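Local coordinates for SLT domain-containing protein (Bdellovibrio bacteriovorus HD100, PDB 6TAB), which acts as a lysozyme of altered substrate specificity on peptidoglycan, easing the exit of the periplasmic predator from its prey cell, at residues I109-S114 with D211-G216; S151-F156 with R163-G168. All coordinates share one frame; numbering follows the deposited sequence.

Overall arrangement
The two contacts illustrate how one chain uses both distant and local pairing. Contact 1 is long-range: it joins 109-114, which runs into the short helix 113-116, to 211-216, the end of helix 193-211 and the loop after it, with 96 residues between them. Contact 2 falls within that span and is local, the two strands of a beta hairpin at the surface. Their centres lie about 28 Å apart and their nearest atoms about 18 Å, so they do not touch. In lysozyme-like relatives the hairpin follows the helix carrying the catalytic glutamate, consistent with a place beside the substrate cleft; contact 1 is a hydrogen-bonded join between a turn and a loop.

Contact 1. Residues I109-S114 with D211-G216; sequences IPADRS and DGRIAG
P110 and R213 bring the two backbones closest, 4.3 Å between their CA atoms, where the type I turn from P110 to R113 meets the loop that begins at G212, a residue of positive phi. Here A111 N donates to G212 O at 2.8 Å, in the carbonyl plane. The other two hydrogen bonds across the contact go to one carboxylate. D112 sits at the N-cap position of the following helix but makes no capping bond with its side chain; with CG set between backbone N and carbonyl carbon (chi1 53°), it reaches across instead. Its OD1 takes the N-H of I214 at 2.9 Å in a nearly straight bond (175°), and OD2 takes the N-H of A215, each oxygen through its syn lone pair. Two successive amides thus fix the carboxylate's rotation. The R213 side chain crosses that of D112 at about a right angle, the two planar groups 54° apart. D112 OD2 lies 4.0 Å from R213 NH2 and well out of the guanidinium plane, so the attraction is probably of charge alone; a water links those two atoms. The bend at chi3 lets R213 NE bond A215 O at 2.8 Å. The P110 ring adds apolar packing, its CB 4.0 Å from I214 CG1. Beyond them, I214 rests on Y131 and W132 of helix 125-144 and on F116 of helix 113-116, while backbone bonds I214-G225 and G216-K223 tie the loop to the region of strands 217-218 and 221-222.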
loop_
_atom_site.group_PDB
_atom_site.type_symbol
_atom_site.label_atom_id
_atom_site.label_comp_id
_atom_site.label_asym_id
_atom_site.label_seq_id
_atom_site.Cartn_x
_atom_site.Cartn_y
_atom_site.Cartn_z
ATOM N N ILE A 109 -9.751 13.155 3.044
ATOM C CA ILE A 109 -8.899 13.980 3.849
ATOM C C ILE A 109 -8.765 13.223 5.204
ATOM O O ILE A 109 -9.721 13.151 6.035
ATOM C CB ILE A 109 -9.436 15.425 4.106
ATOM C CG1 ILE A 109 -9.570 16.153 2.770
ATOM C CG2 ILE A 109 -8.577 16.226 5.098
ATOM C CD1 ILE A 109 -10.221 17.504 2.838
ATOM N N PRO A 110 -7.656 12.474 5.460
ATOM C CA PRO A 110 -7.613 11.457 6.518
ATOM C C PRO A 110 -7.576 12.024 7.956
ATOM O O PRO A 110 -6.882 13.041 8.205
ATOM C CB PRO A 110 -6.355 10.627 6.255
ATOM C CG PRO A 110 -5.676 11.241 5.144
ATOM C CD PRO A 110 -6.433 12.419 4.630
ATOM N N ALA A 111 -8.274 11.355 8.898
ATOM C CA ALA A 111 -8.345 11.811 10.296
ATOM C C ALA A 111 -6.997 11.746 11.015
ATOM O O ALA A 111 -6.837 12.469 12.021
ATOM C CB ALA A 111 -9.365 11.040 11.077
ATOM N N ASP A 112 -6.079 10.895 10.547
ATOM C CA ASP A 112 -4.716 10.760 11.121
ATOM C C ASP A 112 -3.659 11.501 10.284
ATOM O O ASP A 112 -2.454 11.174 10.388
ATOM C CB ASP A 112 -4.408 9.287 11.350
ATOM C CG ASP A 112 -4.597 8.385 10.134
ATOM O OD1 ASP A 112 -5.093 8.875 9.053
ATOM O OD2 ASP A 112 -4.268 7.155 10.269
ATOM N N ARG A 113 -4.032 12.515 9.492
ATOM C CA ARG A 113 -3.048 13.356 8.792
ATOM C C ARG A 113 -2.072 14.028 9.776
ATOM O O ARG A 113 -0.884 14.192 9.421
ATOM C CB ARG A 113 -3.756 14.364 7.889
ATOM C CG ARG A 113 -4.669 15.361 8.596
ATOM C CD ARG A 113 -5.621 16.047 7.614
ATOM N NE ARG A 113 -6.523 17.040 8.206
ATOM C CZ ARG A 113 -7.716 16.803 8.787
ATOM N NH1 ARG A 113 -8.252 15.587 8.825
ATOM N NH2 ARG A 113 -8.375 17.855 9.277
ATOM N N SER A 114 -2.476 14.354 11.014
ATOM C CA SER A 114 -1.524 15.013 11.935
ATOM C C SER A 114 -0.308 14.110 12.238
ATOM O O SER A 114 0.758 14.621 12.581
ATOM C CB SER A 114 -2.209 15.489 13.214
ATOM O OG SER A 114 -2.800 14.417 13.966
ATOM N N ASP A 211 -13.197 4.195 6.010
ATOM C CA ASP A 211 -12.867 4.452 7.423
ATOM C C ASP A 211 -12.476 5.936 7.662
ATOM O O ASP A 211 -12.412 6.383 8.832
ATOM C CB ASP A 211 -11.758 3.496 7.884
ATOM C CG ASP A 211 -12.151 2.022 7.969
ATOM O OD1 ASP A 211 -13.407 1.735 8.091
ATOM O OD2 ASP A 211 -11.217 1.159 7.935
ATOM N N GLY A 212 -12.070 6.647 6.605
ATOM C CA GLY A 212 -11.680 8.051 6.707
ATOM C C GLY A 212 -10.313 8.294 7.340
ATOM O O GLY A 212 -10.082 9.403 7.877
ATOM N N ARG A 213 -9.405 7.302 7.284
ATOM C CA ARG A 213 -8.080 7.400 7.923
ATOM C C ARG A 213 -7.146 6.373 7.282
ATOM O O ARG A 213 -7.599 5.379 6.677
ATOM C CB ARG A 213 -8.192 7.264 9.443
ATOM C CG ARG A 213 -8.779 5.956 9.916
ATOM C CD ARG A 213 -9.110 5.923 11.427
ATOM N NE ARG A 213 -7.893 6.021 12.204
ATOM C CZ ARG A 213 -7.615 6.878 13.179
ATOM N NH1 ARG A 213 -8.555 7.659 13.679
ATOM N NH2 ARG A 213 -6.381 6.914 13.671
ATOM N N ILE A 214 -5.836 6.653 7.416
ATOM C CA ILE A 214 -4.786 5.807 6.815
ATOM C C ILE A 214 -4.566 4.495 7.576
ATOM O O ILE A 214 -4.395 3.424 6.940
ATOM C CB ILE A 214 -3.481 6.607 6.670
ATOM C CG1 ILE A 214 -3.669 7.774 5.689
ATOM C CG2 ILE A 214 -2.294 5.721 6.277
ATOM C CD1 ILE A 214 -2.550 8.814 5.676
ATOM N N ALA A 215 -4.559 4.576 8.911
ATOM C CA ALA A 215 -4.261 3.399 9.754
ATOM C C ALA A 215 -4.881 3.627 11.146
ATOM O O ALA A 215 -5.853 4.383 11.286
ATOM C CB ALA A 215 -2.759 3.141 9.749
ATOM N N GLY A 216 -4.338 2.960 12.168
ATOM C CA GLY A 216 -4.737 3.110 13.586
ATOM C C GLY A 216 -5.819 2.116 14.020
ATOM O O GLY A 216 -6.440 1.427 13.220
HETATM O O HOH W 1 -3.358 6.315 12.791
#

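Contact 2. Residues S151-F156 with R163-G168; sequences SYTEDF and RVISRG
S166 OG donates to E154 OE2 at 2.6 Å, the shortest bond across this antiparallel beta hairpin of the lysozyme-like SLT domain. The oxygen accepts on its anti lone pair, away from the other carboxylate oxygen. A bend in the glutamate at chi2 (-74°) turns the carboxylate back along the strand, where the ring of Y152 presents its edge to E154 CD. The backbone adds the regular pairing: Y152 and S166 form a hydrogen-bonded pair, each N bonding the other's O at 2.9 Å, and S151 with R167 and T153 with I165 make the non-hydrogen-bonded pairs that flank it. Next along, E154 N bonds V164 O nearly in line with the carbonyl. Although the chain turns a corner at D155 and F156, F156 O still receives V164 N at 3.0 Å. The F156 ring swings back over the hairpin: E154 CB lies 3.7 Å above one face, offset toward the rim, and F156 CE1 meets V164 CG2 at 3.7 Å. On the side of T153 and I165, the T153 and R163 side chains cross obliquely, with T153 CG2 3.8 Å from R163 CB. The arginine's NE shares a water with D155 O, and R163 NH1 is hydrogen-bonded to N157 OD1. At the other end, R167 NH1 is hydrogen-bonded to H191 NE2, beyond the hairpin, while I165 CG2 sits 3.7 Å above the plane of the R167 guanidinium, over its centre.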
loop_
_atom_site.group_PDB
_atom_site.type_symbol
_atom_site.label_atom_id
_atom_site.label_comp_id
_atom_site.label_asym_id
_atom_site.label_seq_id
_atom_site.Cartn_x
_atom_site.Cartn_y
_atom_site.Cartn_z
ATOM N N SER A 151 7.367 -15.612 -1.789
ATOM C CA SER A 151 6.176 -16.316 -1.287
ATOM C C SER A 151 6.410 -16.708 0.181
ATOM O O SER A 151 7.536 -17.146 0.522
ATOM C CB SER A 151 5.840 -17.511 -2.159
ATOM O OG SER A 151 6.885 -18.446 -2.140
ATOM N N TYR A 152 5.351 -16.609 1.012
ATOM C CA TYR A 152 5.429 -16.951 2.467
ATOM C C TYR A 152 4.156 -17.704 2.901
ATOM O O TYR A 152 3.039 -17.224 2.681
ATOM C CB TYR A 152 5.597 -15.686 3.321
ATOM C CG TYR A 152 5.619 -15.937 4.810
ATOM C CD1 TYR A 152 6.756 -16.422 5.441
ATOM C CD2 TYR A 152 4.497 -15.732 5.598
ATOM C CE1 TYR A 152 6.787 -16.672 6.808
ATOM C CE2 TYR A 152 4.518 -15.965 6.968
ATOM C CZ TYR A 152 5.663 -16.433 7.578
ATOM O OH TYR A 152 5.693 -16.671 8.922
ATOM N N THR A 153 4.329 -18.884 3.507
ATOM C CA THR A 153 3.219 -19.674 4.016
ATOM C C THR A 153 2.820 -19.201 5.425
ATOM O O THR A 153 3.611 -19.230 6.384
ATOM C CB THR A 153 3.551 -21.174 4.016
ATOM O OG1 THR A 153 3.941 -21.539 2.692
ATOM C CG2 THR A 153 2.361 -22.004 4.448
ATOM N N GLU A 154 1.568 -18.725 5.532
ATOM C CA GLU A 154 0.988 -18.178 6.781
ATOM C C GLU A 154 0.530 -19.319 7.718
ATOM O O GLU A 154 0.507 -20.513 7.338
ATOM C CB GLU A 154 -0.194 -17.258 6.428
ATOM C CG GLU A 154 0.117 -16.095 5.491
ATOM C CD GLU A 154 0.888 -14.920 6.071
ATOM O OE1 GLU A 154 1.141 -14.911 7.306
ATOM O OE2 GLU A 154 1.185 -13.973 5.290
ATOM N N ASP A 155 0.107 -18.950 8.943
ATOM C CA ASP A 155 -0.271 -19.951 9.973
ATOM C C ASP A 155 -1.799 -20.121 10.061
ATOM O O ASP A 155 -2.254 -20.794 10.965
ATOM C CB ASP A 155 0.353 -19.638 11.340
ATOM C CG ASP A 155 -0.148 -18.398 12.057
ATOM O OD1 ASP A 155 -1.184 -17.838 11.623
ATOM O OD2 ASP A 155 0.536 -17.978 13.048
ATOM N N PHE A 156 -2.551 -19.584 9.082
ATOM C CA PHE A 156 -4.038 -19.680 9.028
ATOM C C PHE A 156 -4.471 -20.221 7.657
ATOM O O PHE A 156 -3.704 -20.138 6.680
ATOM C CB PHE A 156 -4.677 -18.316 9.342
ATOM C CG PHE A 156 -4.218 -17.137 8.510
ATOM C CD1 PHE A 156 -4.828 -16.839 7.301
ATOM C CD2 PHE A 156 -3.188 -16.302 8.935
ATOM C CE1 PHE A 156 -4.433 -15.747 6.541
ATOM C CE2 PHE A 156 -2.779 -15.217 8.164
ATOM C CZ PHE A 156 -3.389 -14.960 6.954
ATOM N N ARG A 163 -3.180 -23.810 4.049
ATOM C CA ARG A 163 -2.592 -22.598 4.589
ATOM C C ARG A 163 -2.466 -21.527 3.485
ATOM O O ARG A 163 -2.089 -21.797 2.328
ATOM C CB ARG A 163 -1.214 -22.840 5.213
ATOM C CG ARG A 163 -1.191 -23.797 6.391
ATOM C CD ARG A 163 -1.955 -23.384 7.622
ATOM N NE ARG A 163 -1.802 -24.361 8.703
ATOM C CZ ARG A 163 -2.353 -25.580 8.755
ATOM N NH1 ARG A 163 -3.349 -25.943 7.928
ATOM N NH2 ARG A 163 -1.947 -26.379 9.728
ATOM N N VAL A 164 -2.795 -20.279 3.854
ATOM C CA VAL A 164 -2.679 -19.133 2.949
ATOM C C VAL A 164 -1.200 -18.902 2.567
ATOM O O VAL A 164 -0.317 -18.939 3.440
ATOM C CB VAL A 164 -3.302 -17.864 3.564
ATOM C CG1 VAL A 164 -2.978 -16.602 2.786
ATOM C CG2 VAL A 164 -4.813 -18.040 3.673
ATOM N N ILE A 165 -0.966 -18.632 1.272
ATOM C CA ILE A 165 0.358 -18.247 0.735
ATOM C C ILE A 165 0.293 -16.772 0.312
ATOM O O ILE A 165 -0.466 -16.405 -0.610
ATOM C CB ILE A 165 0.814 -19.191 -0.408
ATOM C CG1 ILE A 165 0.791 -20.679 0.016
ATOM C CG2 ILE A 165 2.190 -18.762 -0.918
ATOM C CD1 ILE A 165 1.054 -21.685 -1.103
ATOM N N SER A 166 1.103 -15.926 0.970
ATOM C CA SER A 166 1.203 -14.517 0.646
ATOM C C SER A 166 2.272 -14.328 -0.446
ATOM O O SER A 166 3.347 -14.949 -0.345
ATOM C CB SER A 166 1.497 -13.727 1.915
ATOM O OG SER A 166 0.408 -13.816 2.837
ATOM N N ARG A 167 1.999 -13.462 -1.434
ATOM C CA ARG A 167 2.814 -13.418 -2.651
ATOM C C ARG A 167 3.153 -11.997 -3.108
ATOM O O ARG A 167 2.342 -11.053 -3.040
ATOM C CB ARG A 167 2.097 -14.148 -3.798
ATOM C CG ARG A 167 1.831 -15.630 -3.554
ATOM C CD ARG A 167 1.078 -16.298 -4.676
ATOM N NE ARG A 167 0.831 -17.711 -4.479
ATOM C CZ ARG A 167 1.659 -18.721 -4.654
ATOM N NH1 ARG A 167 2.873 -18.487 -5.138
ATOM N NH2 ARG A 167 1.245 -19.964 -4.374
ATOM N N GLY A 168 4.366 -11.883 -3.686
ATOM C CA GLY A 168 4.733 -10.677 -4.445
ATOM C C GLY A 168 5.061 -9.455 -3.584
ATOM O O GLY A 168 5.269 -9.538 -2.362
HETATM O O HOH W 2 -0.262 -23.311 11.204
#